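Local coordinates for protein L-threonine dehydrogenase (Flavobacterium frigidimaris, PDB 2YY7) that probably oxidises L-threonine with NAD as cofactor, as an L-threonine dehydrogenase of the NAD-dependent epimerase/dehydratase family, at residues F99-L104 against K108-I113; T125-K128 against Y134-M137; E232-K235 against S239-L242; E251-I256 against P261-T266. One frame throughout, in Å; residues are numbered along the deposited sequence.

Contacts 1, 2 and 3 fall within the Rossmann-type NAD-binding part of the chain, whereas contact 4 belongs to a small two-stranded region far from it: the centres of contacts 1 and 4 lie about 45 Å apart, on opposite sides of the chain's centre. Contacts 1 and 3 both reach the large central sheet and approach to about 8 Å between nearest atoms. Contact 2 comes within about 5 Å of contact 3, again between nearest atoms, without touching it. None of the four touches the cofactor directly; the side chains of Val101, Tyr240 and Met137 stay about 10, 12 and 13 Å from the bound NAD.

Contact 1: F99-L104 against K108-I113; sequences FHVLNL and KKIKKI
Lys109 N donates to Leu104 O at 2.9 Å, with an N-H...O angle of 153° and the donor lying almost in line with the carbonyl bond. This closes the end of the helix: Lys108, in the left-handed region with phi 68°, turns the chain back in a Schellman motif. CB of Lys109 sits over Leu104 O at 3.5 Å, and the extended chain then leads outward, its CD 3.6 Å from Leu104 CD1, while its ammonium group forms a salt bridge with Glu61. Beyond the turn, Ile110 and Ile113 both point at the helix. CG1 of Ile110 stands between its own backbone N and carbonyl carbon (chi1 64°), which carries CD1 in against the C-terminal part of the helix, 3.7 Å from Val101 O and 4.1 Å from Leu104 CB. The turn thus links helix 87-106 to strand 112-118, the second half of a beta-alpha-beta crossover of the Rossmann fold whose first strand is 71-74. Replacing Ile110 by an alanine would probably open a gap between Val101 and Leu104 and weaken the hold on the helix end. Val101 and Ile113 lie alongside with their side chains running in opposing senses, and Val101 CG1 presses on Ile113 CD1 at 3.4 Å, closer than two methyl carbons normally come. The same methyl of Ile113 lies 3.3 Å from Val101 O and 4.0 Å from Leu102 CD2, where the two side chains cross at about a right angle. Helix 57-66 covers Leu104 through Phe57 and Ile60, and meets Ile110 through Val64.

Contact 2: T125-K128 against Y134-M137; sequences TTPK and YTIM
Thr126 and Ile136 bring two irregular, extended backbones together, their CA atoms 5.1 Å apart. Thr126 OG1 donates to Ile136 O at a modelled 2.5 Å, so short that the exact length is doubtful; the hydroxyl sits above the carbonyl plane, 41° out of it. Thr126 OG1 also accepts the N-H of Gly123, so it ties three points of the loop together. A valine in place of Thr126 would probably leave Ile136 O without its donor and Gly123 N without its acceptor, leaving the two arms of the loop freer to part. Both segments belong to the long connection between strand 112-118 and helix 142-161 of the Rossmann-type fold, the helix that carries the NAD-binding Lys147, and Met137 O receives a bond from Gln148 of that helix. With chi1 of Ile136 at -66°, CG2 stands anti to the backbone N and meets Thr125 OG1 at 3.3 Å, the two side chains crossing at about a right angle. That hydroxyl has its polar partner in Glu138. CD1 of Ile136 lies 3.7 Å from Thr125 O. On the other flank Pro127 CD approaches Thr135 OG1 to 3.2 Å, and the methyls of Thr126 and Thr135 face each other at 4.1 Å between their CG2 atoms. Thr125 and Ile136 also pack on Tyr134 and Thr135, respectively, of the second subunit.

Contact 3: E232-K235 against S239-L242; sequences EKIK and SYNL
Tyr240 holds its CG anti to its carbonyl carbon (chi1 -83°), a setting that, with the ring turned by chi2 -88°, sends the phenol across to the backbone of Lys235. The contact joins the short strand 240-241, which runs parallel to strand 164-174 in the central sheet of the Rossmann-type fold, to the connection that leads into it from helix 216-228. Although the CA atoms of Lys235 and Tyr240 are 9.3 Å apart, the long aromatic side chain spans the distance. Lys235 N donates to Tyr240 OH at 2.9 Å with an N-H...O angle of 142°, so the bond is somewhat bent, and the donor comes in near the plane of the ring. Ile236 N binds the same oxygen. With two amides pointing at it, the hydroxyl probably gives its own proton to Asp291 OD2. Three bonds therefore grip this buried oxygen; they hold the position of the phenol end, while the packed neighbours probably limit turning of the ring. The two N-H donors and the carboxylate acceptor probably reinforce one another in polarising the O-H group. Trp292 meets the ring edge-to-face, Ile226 of helix 216-228 and Ile168 of strand 164-174 pack against it, and Ala288 of helix 286-292 adds to the wall. The Lys235 chain turns away and bends at its far end, bringing NZ to a weak hydrogen bond with Glu232 O. Also near the ring plane, the Ile234 methyl CG2 touches the ring edge, 4.3 Å from Tyr240 CE2.

Contact 4: E251-I256 against P261-T266; sequences EIANEI and PEFTIT
Phe263 turns an edge of its ring to the helix, with Ala253 O lying near the ring plane 3.9 Å from CD2. Ile256 reaches the same ring atom by its CG2, 4.0 Å from Phe263 CD2, approaching obliquely. Next to this, CE2 of Phe263 rests 3.9 Å from Ala253 CB. Tyr201 of strand 200-203 and Ile191 and Ala195 of helix 187-197 also touch the Phe263 side chain. CG of Phe263 stands anti to the backbone N (chi1 175°), which throws the ring from the chain leading into strand 264-267 over to helix 249-257. Two residues further along, Ile265 holds the Ala253 methyl from a second side, bringing up both CG2 and CD1, each 4.0 Å from Ala253 CB. The single methyl of Ala253 thus meets an aromatic carbon and a branched side chain at once, and its small size probably allows the helix to come near, with the Ala253 and Ile265 CA atoms 7.2 Å apart. The contact lays helix 249-257 against a small two-stranded parallel sheet, 264-267 beside 200-203, a region probably corresponding to the smaller C-terminal part that in extended short-chain dehydrogenases contributes to substrate binding. Helix 300-311 covers another flank of the helix, touching Ile252 through Leu300. No hydrogen bond crosses between the two segments, so their hold on each other rests on apolar fit and would probably depend on how closely the methyls and ring match.

Contact 1: F99-L104 against K108-I113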
loop_
_atom_site.group_PDB
_atom_site.type_symbol
_atom_site.label_atom_id
_atom_site.label_comp_id
_atom_site.label_asym_id
_atom_site.label_seq_id
_atom_site.Cartn_x
_atom_site.Cartn_y
_atom_site.Cartn_z
ATOM N N PHE A 99 1.987 -13.315 2.407
ATOM C CA PHE A 99 1.159 -13.979 1.402
ATOM C C PHE A 99 1.115 -15.489 1.647
ATOM O O PHE A 99 0.060 -16.116 1.506
ATOM C CB PHE A 99 1.674 -13.700 -0.017
ATOM C CG PHE A 99 1.329 -12.327 -0.536
ATOM C CD1 PHE A 99 0.010 -11.875 -0.533
ATOM C CD2 PHE A 99 2.321 -11.487 -1.039
ATOM C CE1 PHE A 99 -0.317 -10.606 -1.021
ATOM C CE2 PHE A 99 2.006 -10.218 -1.529
ATOM C CZ PHE A 99 0.683 -9.777 -1.519
ATOM N N HIS A 100 2.254 -16.073 2.008
ATOM C CA HIS A 100 2.303 -17.514 2.285
ATOM C C HIS A 100 1.385 -17.894 3.436
ATOM O O HIS A 100 0.610 -18.844 3.330
ATOM C CB HIS A 100 3.721 -17.962 2.630
ATOM C CG HIS A 100 4.700 -17.769 1.517
ATOM N ND1 HIS A 100 4.316 -17.709 0.194
ATOM C CD2 HIS A 100 6.049 -17.662 1.524
ATOM C CE1 HIS A 100 5.389 -17.572 -0.565
ATOM N NE2 HIS A 100 6.453 -17.541 0.218
ATOM N N VAL A 101 1.479 -17.162 4.539
ATOM C CA VAL A 101 0.643 -17.446 5.705
ATOM C C VAL A 101 -0.835 -17.182 5.409
ATOM O O VAL A 101 -1.700 -17.941 5.839
ATOM C CB VAL A 101 1.084 -16.609 6.933
ATOM C CG1 VAL A 101 0.125 -16.836 8.102
ATOM C CG2 VAL A 101 2.496 -17.003 7.341
ATOM N N LEU A 102 -1.121 -16.115 4.667
ATOM C CA LEU A 102 -2.503 -15.792 4.326
ATOM C C LEU A 102 -3.077 -16.874 3.418
ATOM O O LEU A 102 -4.238 -17.263 3.566
ATOM C CB LEU A 102 -2.596 -14.420 3.638
ATOM C CG LEU A 102 -2.418 -13.162 4.500
ATOM C CD1 LEU A 102 -2.486 -11.921 3.610
ATOM C CD2 LEU A 102 -3.508 -13.093 5.571
ATOM N N ASN A 103 -2.263 -17.357 2.479
ATOM C CA ASN A 103 -2.694 -18.409 1.560
ATOM C C ASN A 103 -2.925 -19.728 2.308
ATOM O O ASN A 103 -3.760 -20.535 1.904
ATOM C CB ASN A 103 -1.659 -18.601 0.439
ATOM C CG ASN A 103 -1.835 -17.603 -0.703
ATOM O OD1 ASN A 103 -0.890 -17.308 -1.441
ATOM N ND2 ASN A 103 -3.052 -17.094 -0.863
ATOM N N LEU A 104 -2.192 -19.953 3.396
ATOM C CA LEU A 104 -2.393 -21.176 4.171
ATOM C C LEU A 104 -3.773 -21.097 4.819
ATOM O O LEU A 104 -4.491 -22.096 4.911
ATOM C CB LEU A 104 -1.324 -21.337 5.265
ATOM C CG LEU A 104 -0.063 -22.196 5.044
ATOM C CD1 LEU A 104 -0.339 -23.289 4.025
ATOM C CD2 LEU A 104 1.092 -21.340 4.590
ATOM N N LYS A 108 -7.458 -23.214 4.163
ATOM C CA LYS A 108 -8.005 -23.886 5.344
ATOM C C LYS A 108 -7.003 -24.819 6.024
ATOM O O LYS A 108 -7.395 -25.758 6.716
ATOM C CB LYS A 108 -9.259 -24.690 4.978
ATOM C CG LYS A 108 -10.349 -23.895 4.271
ATOM C CD LYS A 108 -10.987 -22.875 5.193
ATOM C CE LYS A 108 -12.199 -22.227 4.538
ATOM N NZ LYS A 108 -12.869 -21.257 5.451
ATOM N N LYS A 109 -5.713 -24.568 5.829
ATOM C CA LYS A 109 -4.686 -25.397 6.451
ATOM C C LYS A 109 -4.384 -24.926 7.875
ATOM O O LYS A 109 -3.769 -25.647 8.659
ATOM C CB LYS A 109 -3.426 -25.397 5.585
ATOM C CG LYS A 109 -3.572 -26.296 4.362
ATOM C CD LYS A 109 -2.584 -25.945 3.276
ATOM C CE LYS A 109 -2.805 -26.821 2.048
ATOM N NZ LYS A 109 -2.085 -26.289 0.853
ATOM N N ILE A 110 -4.812 -23.705 8.192
ATOM C CA ILE A 110 -4.651 -23.138 9.530
ATOM C C ILE A 110 -5.954 -22.395 9.817
ATOM O O ILE A 110 -6.729 -22.118 8.902
ATOM C CB ILE A 110 -3.448 -22.157 9.638
ATOM C CG1 ILE A 110 -3.667 -20.941 8.741
ATOM C CG2 ILE A 110 -2.146 -22.874 9.263
ATOM C CD1 ILE A 110 -2.597 -19.879 8.907
ATOM N N LYS A 111 -6.200 -22.070 11.081
ATOM C CA LYS A 111 -7.441 -21.403 11.454
ATOM C C LYS A 111 -7.350 -19.910 11.749
ATOM O O LYS A 111 -8.256 -19.151 11.409
ATOM C CB LYS A 111 -8.052 -22.090 12.686
ATOM C CG LYS A 111 -8.377 -23.564 12.512
ATOM C CD LYS A 111 -9.051 -24.118 13.763
ATOM C CE LYS A 111 -9.411 -25.586 13.598
ATOM N NZ LYS A 111 -10.095 -26.142 14.805
ATOM N N LYS A 112 -6.266 -19.490 12.392
ATOM C CA LYS A 112 -6.124 -18.096 12.779
ATOM C C LYS A 112 -4.717 -17.555 12.533
ATOM O O LYS A 112 -3.733 -18.296 12.563
ATOM C CB LYS A 112 -6.483 -17.966 14.267
ATOM C CG LYS A 112 -6.632 -16.546 14.804
ATOM C CD LYS A 112 -6.929 -16.554 16.312
ATOM C CE LYS A 112 -8.242 -17.265 16.635
ATOM N NZ LYS A 112 -8.544 -17.273 18.107
ATOM N N ILE A 113 -4.634 -16.250 12.305
ATOM C CA ILE A 113 -3.357 -15.606 12.055
ATOM C C ILE A 113 -3.194 -14.316 12.832
ATOM O O ILE A 113 -4.147 -13.543 12.987
ATOM C CB ILE A 113 -3.195 -15.218 10.560
ATOM C CG1 ILE A 113 -3.142 -16.465 9.682
ATOM C CG2 ILE A 113 -1.929 -14.378 10.373
ATOM C CD1 ILE A 113 -3.220 -16.153 8.201
#

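Contact 2: T125-K128 against Y134-M137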
loop_
_atom_site.group_PDB
_atom_site.type_symbol
_atom_site.label_atom_id
_atom_site.label_comp_id
_atom_site.label_asym_id
_atom_site.label_seq_id
_atom_site.Cartn_x
_atom_site.Cartn_y
_atom_site.Cartn_z
ATOM N N THR A 125 2.220 13.357 6.387
ATOM C CA THR A 125 0.925 14.014 6.300
ATOM C C THR A 125 -0.097 13.500 7.315
ATOM O O THR A 125 -1.249 13.938 7.323
ATOM C CB THR A 125 0.350 13.860 4.875
ATOM O OG1 THR A 125 0.451 12.489 4.463
ATOM C CG2 THR A 125 1.124 14.731 3.887
ATOM N N THR A 126 0.324 12.572 8.168
ATOM C CA THR A 126 -0.560 12.010 9.183
ATOM C C THR A 126 -0.548 12.897 10.427
ATOM O O THR A 126 0.520 13.293 10.888
ATOM C CB THR A 126 -0.090 10.608 9.612
ATOM O OG1 THR A 126 -0.114 9.722 8.488
ATOM C CG2 THR A 126 -0.981 10.062 10.708
ATOM N N PRO A 127 -1.735 13.230 10.979
ATOM C CA PRO A 127 -1.803 14.072 12.182
ATOM C C PRO A 127 -0.834 13.492 13.216
ATOM O O PRO A 127 -0.808 12.277 13.427
ATOM C CB PRO A 127 -3.261 13.940 12.608
ATOM C CG PRO A 127 -3.968 13.851 11.288
ATOM C CD PRO A 127 -3.088 12.880 10.508
ATOM N N LYS A 128 -0.049 14.346 13.861
ATOM C CA LYS A 128 0.949 13.863 14.808
ATOM C C LYS A 128 0.509 13.564 16.240
ATOM O O LYS A 128 1.195 12.821 16.949
ATOM C CB LYS A 128 2.137 14.832 14.822
ATOM C CG LYS A 128 2.564 15.264 13.419
ATOM C CD LYS A 128 3.999 15.751 13.364
ATOM C CE LYS A 128 4.966 14.596 13.173
ATOM N NZ LYS A 128 4.900 14.004 11.799
ATOM N N TYR A 134 -8.571 5.673 11.680
ATOM C CA TYR A 134 -8.774 5.921 10.255
ATOM C C TYR A 134 -8.245 7.324 9.979
ATOM O O TYR A 134 -8.811 8.312 10.449
ATOM C CB TYR A 134 -10.264 5.841 9.913
ATOM C CG TYR A 134 -10.895 4.505 10.243
ATOM C CD1 TYR A 134 -10.720 3.400 9.410
ATOM C CD2 TYR A 134 -11.658 4.342 11.399
ATOM C CE1 TYR A 134 -11.295 2.164 9.719
ATOM C CE2 TYR A 134 -12.232 3.118 11.719
ATOM C CZ TYR A 134 -12.050 2.035 10.879
ATOM O OH TYR A 134 -12.624 0.829 11.203
ATOM N N THR A 135 -7.162 7.412 9.215
ATOM C CA THR A 135 -6.558 8.706 8.919
ATOM C C THR A 135 -5.700 8.637 7.659
ATOM O O THR A 135 -5.697 7.633 6.952
ATOM C CB THR A 135 -5.672 9.159 10.113
ATOM O OG1 THR A 135 -5.095 10.438 9.837
ATOM C CG2 THR A 135 -4.549 8.152 10.356
ATOM N N ILE A 136 -4.980 9.718 7.382
ATOM C CA ILE A 136 -4.098 9.787 6.225
ATOM C C ILE A 136 -2.887 8.889 6.481
ATOM O O ILE A 136 -2.332 8.895 7.578
ATOM C CB ILE A 136 -3.620 11.240 5.994
ATOM C CG1 ILE A 136 -4.814 12.114 5.606
ATOM C CG2 ILE A 136 -2.538 11.279 4.929
ATOM C CD1 ILE A 136 -4.500 13.599 5.542
ATOM N N MET A 137 -2.486 8.111 5.475
ATOM C CA MET A 137 -1.336 7.221 5.612
ATOM C C MET A 137 -0.479 7.185 4.347
ATOM O O MET A 137 -0.832 6.541 3.359
ATOM C CB MET A 137 -1.795 5.795 5.964
ATOM C CG MET A 137 -2.609 5.700 7.255
ATOM S SD MET A 137 -2.802 4.008 7.889
ATOM C CE MET A 137 -3.995 3.344 6.738
#

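Contact 3: E232-K235 against S239-L242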
loop_
_atom_site.group_PDB
_atom_site.type_symbol
_atom_site.label_atom_id
_atom_site.label_comp_id
_atom_site.label_asym_id
_atom_site.label_seq_id
_atom_site.Cartn_x
_atom_site.Cartn_y
_atom_site.Cartn_z
ATOM N N GLU A 232 -16.269 -12.295 16.861
ATOM C CA GLU A 232 -17.202 -11.188 16.668
ATOM C C GLU A 232 -16.744 -9.874 17.298
ATOM O O GLU A 232 -17.337 -8.826 17.048
ATOM C CB GLU A 232 -18.599 -11.545 17.194
ATOM C CG GLU A 232 -18.682 -11.779 18.691
ATOM C CD GLU A 232 -18.404 -13.219 19.085
ATOM O OE1 GLU A 232 -18.456 -13.512 20.299
ATOM O OE2 GLU A 232 -18.140 -14.058 18.194
ATOM N N LYS A 233 -15.693 -9.925 18.112
ATOM C CA LYS A 233 -15.180 -8.717 18.750
ATOM C C LYS A 233 -14.114 -8.036 17.905
ATOM O O LYS A 233 -13.761 -6.887 18.158
ATOM C CB LYS A 233 -14.611 -9.030 20.137
ATOM C CG LYS A 233 -15.678 -9.167 21.216
ATOM C CD LYS A 233 -15.048 -9.324 22.588
ATOM C CE LYS A 233 -16.102 -9.449 23.675
ATOM N NZ LYS A 233 -15.476 -9.686 25.011
ATOM N N ILE A 234 -13.601 -8.752 16.909
ATOM C CA ILE A 234 -12.588 -8.201 16.014
ATOM C C ILE A 234 -13.350 -7.494 14.900
ATOM O O ILE A 234 -13.801 -8.125 13.949
ATOM C CB ILE A 234 -11.709 -9.321 15.413
ATOM C CG1 ILE A 234 -11.100 -10.164 16.538
ATOM C CG2 ILE A 234 -10.614 -8.718 14.534
ATOM C CD1 ILE A 234 -10.266 -9.375 17.539
ATOM N N LYS A 235 -13.499 -6.180 15.023
ATOM C CA LYS A 235 -14.247 -5.408 14.043
ATOM C C LYS A 235 -13.405 -4.746 12.956
ATOM O O LYS A 235 -13.930 -4.351 11.915
ATOM C CB LYS A 235 -15.093 -4.360 14.768
ATOM C CG LYS A 235 -16.037 -4.975 15.807
ATOM C CD LYS A 235 -16.941 -3.934 16.436
ATOM C CE LYS A 235 -17.808 -4.549 17.526
ATOM N NZ LYS A 235 -18.618 -5.692 17.018
ATOM N N SER A 239 -5.678 -3.410 10.671
ATOM C CA SER A 239 -4.837 -3.476 11.866
ATOM C C SER A 239 -5.309 -2.423 12.864
ATOM O O SER A 239 -5.715 -1.324 12.475
ATOM C CB SER A 239 -3.363 -3.247 11.526
ATOM O OG SER A 239 -2.533 -3.551 12.643
ATOM N N TYR A 240 -5.256 -2.769 14.146
ATOM C CA TYR A 240 -5.686 -1.875 15.217
ATOM C C TYR A 240 -4.611 -0.919 15.704
ATOM O O TYR A 240 -3.454 -1.311 15.877
ATOM C CB TYR A 240 -6.145 -2.690 16.433
ATOM C CG TYR A 240 -7.566 -3.193 16.387
ATOM C CD1 TYR A 240 -8.617 -2.406 16.856
ATOM C CD2 TYR A 240 -7.859 -4.464 15.901
ATOM C CE1 TYR A 240 -9.932 -2.877 16.845
ATOM C CE2 TYR A 240 -9.168 -4.944 15.885
ATOM C CZ TYR A 240 -10.195 -4.145 16.360
ATOM O OH TYR A 240 -11.484 -4.621 16.360
ATOM N N ASN A 241 -4.989 0.337 15.914
ATOM C CA ASN A 241 -4.061 1.300 16.482
ATOM C C ASN A 241 -3.880 0.720 17.890
ATOM O O ASN A 241 -4.810 0.123 18.436
ATOM C CB ASN A 241 -4.700 2.692 16.573
ATOM C CG ASN A 241 -4.270 3.620 15.441
ATOM O OD1 ASN A 241 -3.555 3.220 14.525
ATOM N ND2 ASN A 241 -4.712 4.868 15.508
ATOM N N LEU A 242 -2.695 0.872 18.466
ATOM C CA LEU A 242 -2.422 0.353 19.802
ATOM C C LEU A 242 -1.505 1.343 20.514
ATOM O O LEU A 242 -0.467 1.726 19.982
ATOM C CB LEU A 242 -1.735 -1.015 19.711
ATOM C CG LEU A 242 -1.601 -1.787 21.027
ATOM C CD1 LEU A 242 -2.927 -2.465 21.356
ATOM C CD2 LEU A 242 -0.500 -2.836 20.906
#

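Contact 4: E251-I256 against P261-T266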
loop_
_atom_site.group_PDB
_atom_site.type_symbol
_atom_site.label_atom_id
_atom_site.label_comp_id
_atom_site.label_asym_id
_atom_site.label_seq_id
_atom_site.Cartn_x
_atom_site.Cartn_y
_atom_site.Cartn_z
ATOM N N GLU A 251 12.770 13.011 28.179
ATOM C CA GLU A 251 11.946 12.468 29.253
ATOM C C GLU A 251 12.399 11.091 29.741
ATOM O O GLU A 251 12.458 10.863 30.949
ATOM C CB GLU A 251 10.473 12.413 28.824
ATOM C CG GLU A 251 9.897 13.782 28.459
ATOM C CD GLU A 251 8.485 13.711 27.893
ATOM O OE1 GLU A 251 8.255 12.931 26.944
ATOM O OE2 GLU A 251 7.605 14.445 28.388
ATOM N N ILE A 252 12.719 10.168 28.831
ATOM C CA ILE A 252 13.143 8.848 29.287
ATOM C C ILE A 252 14.517 8.916 29.952
ATOM O O ILE A 252 14.793 8.173 30.891
ATOM C CB ILE A 252 13.156 7.789 28.143
ATOM C CG1 ILE A 252 13.625 6.444 28.709
ATOM C CG2 ILE A 252 14.062 8.231 27.003
ATOM C CD1 ILE A 252 13.378 5.259 27.797
ATOM N N ALA A 253 15.368 9.820 29.475
ATOM C CA ALA A 253 16.695 9.987 30.056
ATOM C C ALA A 253 16.541 10.551 31.472
ATOM O O ALA A 253 17.279 10.177 32.380
ATOM C CB ALA A 253 17.538 10.933 29.192
ATOM N N ASN A 254 15.572 11.446 31.653
ATOM C CA ASN A 254 15.322 12.046 32.962
ATOM C C ASN A 254 14.764 11.021 33.944
ATOM O O ASN A 254 15.060 11.068 35.138
ATOM C CB ASN A 254 14.348 13.227 32.850
ATOM C CG ASN A 254 15.006 14.480 32.292
ATOM O OD1 ASN A 254 16.230 14.619 32.320
ATOM N ND2 ASN A 254 14.190 15.412 31.804
ATOM N N GLU A 255 13.951 10.095 33.449
ATOM C CA GLU A 255 13.390 9.074 34.322
ATOM C C GLU A 255 14.522 8.152 34.783
ATOM O O GLU A 255 14.561 7.727 35.940
ATOM C CB GLU A 255 12.320 8.261 33.588
ATOM C CG GLU A 255 11.526 7.343 34.507
ATOM C CD GLU A 255 10.713 8.109 35.534
ATOM O OE1 GLU A 255 10.360 7.517 36.573
ATOM O OE2 GLU A 255 10.421 9.301 35.302
ATOM N N ILE A 256 15.439 7.844 33.870
ATOM C CA ILE A 256 16.578 6.985 34.186
ATOM C C ILE A 256 17.484 7.660 35.216
ATOM O O ILE A 256 18.057 6.992 36.083
ATOM C CB ILE A 256 17.402 6.660 32.910
ATOM C CG1 ILE A 256 16.576 5.768 31.981
ATOM C CG2 ILE A 256 18.716 5.971 33.277
ATOM C CD1 ILE A 256 17.230 5.504 30.639
ATOM N N PRO A 261 21.690 8.772 38.977
ATOM C CA PRO A 261 21.925 10.220 39.062
ATOM C C PRO A 261 23.074 10.783 38.230
ATOM O O PRO A 261 23.023 11.937 37.805
ATOM C CB PRO A 261 22.142 10.446 40.559
ATOM C CG PRO A 261 21.327 9.352 41.192
ATOM C CD PRO A 261 21.673 8.170 40.323
ATOM N N GLU A 262 24.103 9.976 38.002
ATOM C CA GLU A 262 25.263 10.422 37.244
ATOM C C GLU A 262 25.115 10.221 35.737
ATOM O O GLU A 262 25.978 10.633 34.966
ATOM C CB GLU A 262 26.524 9.699 37.732
ATOM C CG GLU A 262 26.512 8.187 37.519
ATOM C CD GLU A 262 25.816 7.416 38.638
ATOM O OE1 GLU A 262 24.728 7.838 39.087
ATOM O OE2 GLU A 262 26.358 6.374 39.060
ATOM N N PHE A 263 24.021 9.594 35.318
ATOM C CA PHE A 263 23.789 9.352 33.896
ATOM C C PHE A 263 23.730 10.638 33.082
ATOM O O PHE A 263 23.045 11.584 33.455
ATOM C CB PHE A 263 22.481 8.582 33.692
ATOM C CG PHE A 263 22.111 8.391 32.244
ATOM C CD1 PHE A 263 22.955 7.698 31.381
ATOM C CD2 PHE A 263 20.912 8.892 31.749
ATOM C CE1 PHE A 263 22.613 7.505 30.044
ATOM C CE2 PHE A 263 20.556 8.706 30.411
ATOM C CZ PHE A 263 21.409 8.009 29.556
ATOM N N THR A 264 24.441 10.658 31.959
ATOM C CA THR A 264 24.447 11.818 31.079
ATOM C C THR A 264 24.106 11.377 29.661
ATOM O O THR A 264 24.372 10.239 29.274
ATOM C CB THR A 264 25.818 12.517 31.068
ATOM O OG1 THR A 264 26.824 11.596 30.638
ATOM C CG2 THR A 264 26.158 13.034 32.459
ATOM N N ILE A 265 23.523 12.281 28.884
ATOM C CA ILE A 265 23.136 11.957 27.520
ATOM C C ILE A 265 23.415 13.090 26.539
ATOM O O ILE A 265 23.169 14.259 26.834
ATOM C CB ILE A 265 21.631 11.599 27.459
ATOM C CG1 ILE A 265 21.238 11.170 26.039
ATOM C CG2 ILE A 265 20.794 12.795 27.897
ATOM C CD1 ILE A 265 19.809 10.655 25.935
ATOM N N THR A 266 23.948 12.730 25.376
ATOM C CA THR A 266 24.233 13.690 24.320
ATOM C C THR A 266 23.426 13.216 23.112
ATOM O O THR A 266 23.062 12.042 23.031
ATOM C CB THR A 266 25.736 13.741 23.977
ATOM O OG1 THR A 266 26.202 12.430 23.635
ATOM C CG2 THR A 266 26.529 14.265 25.170
#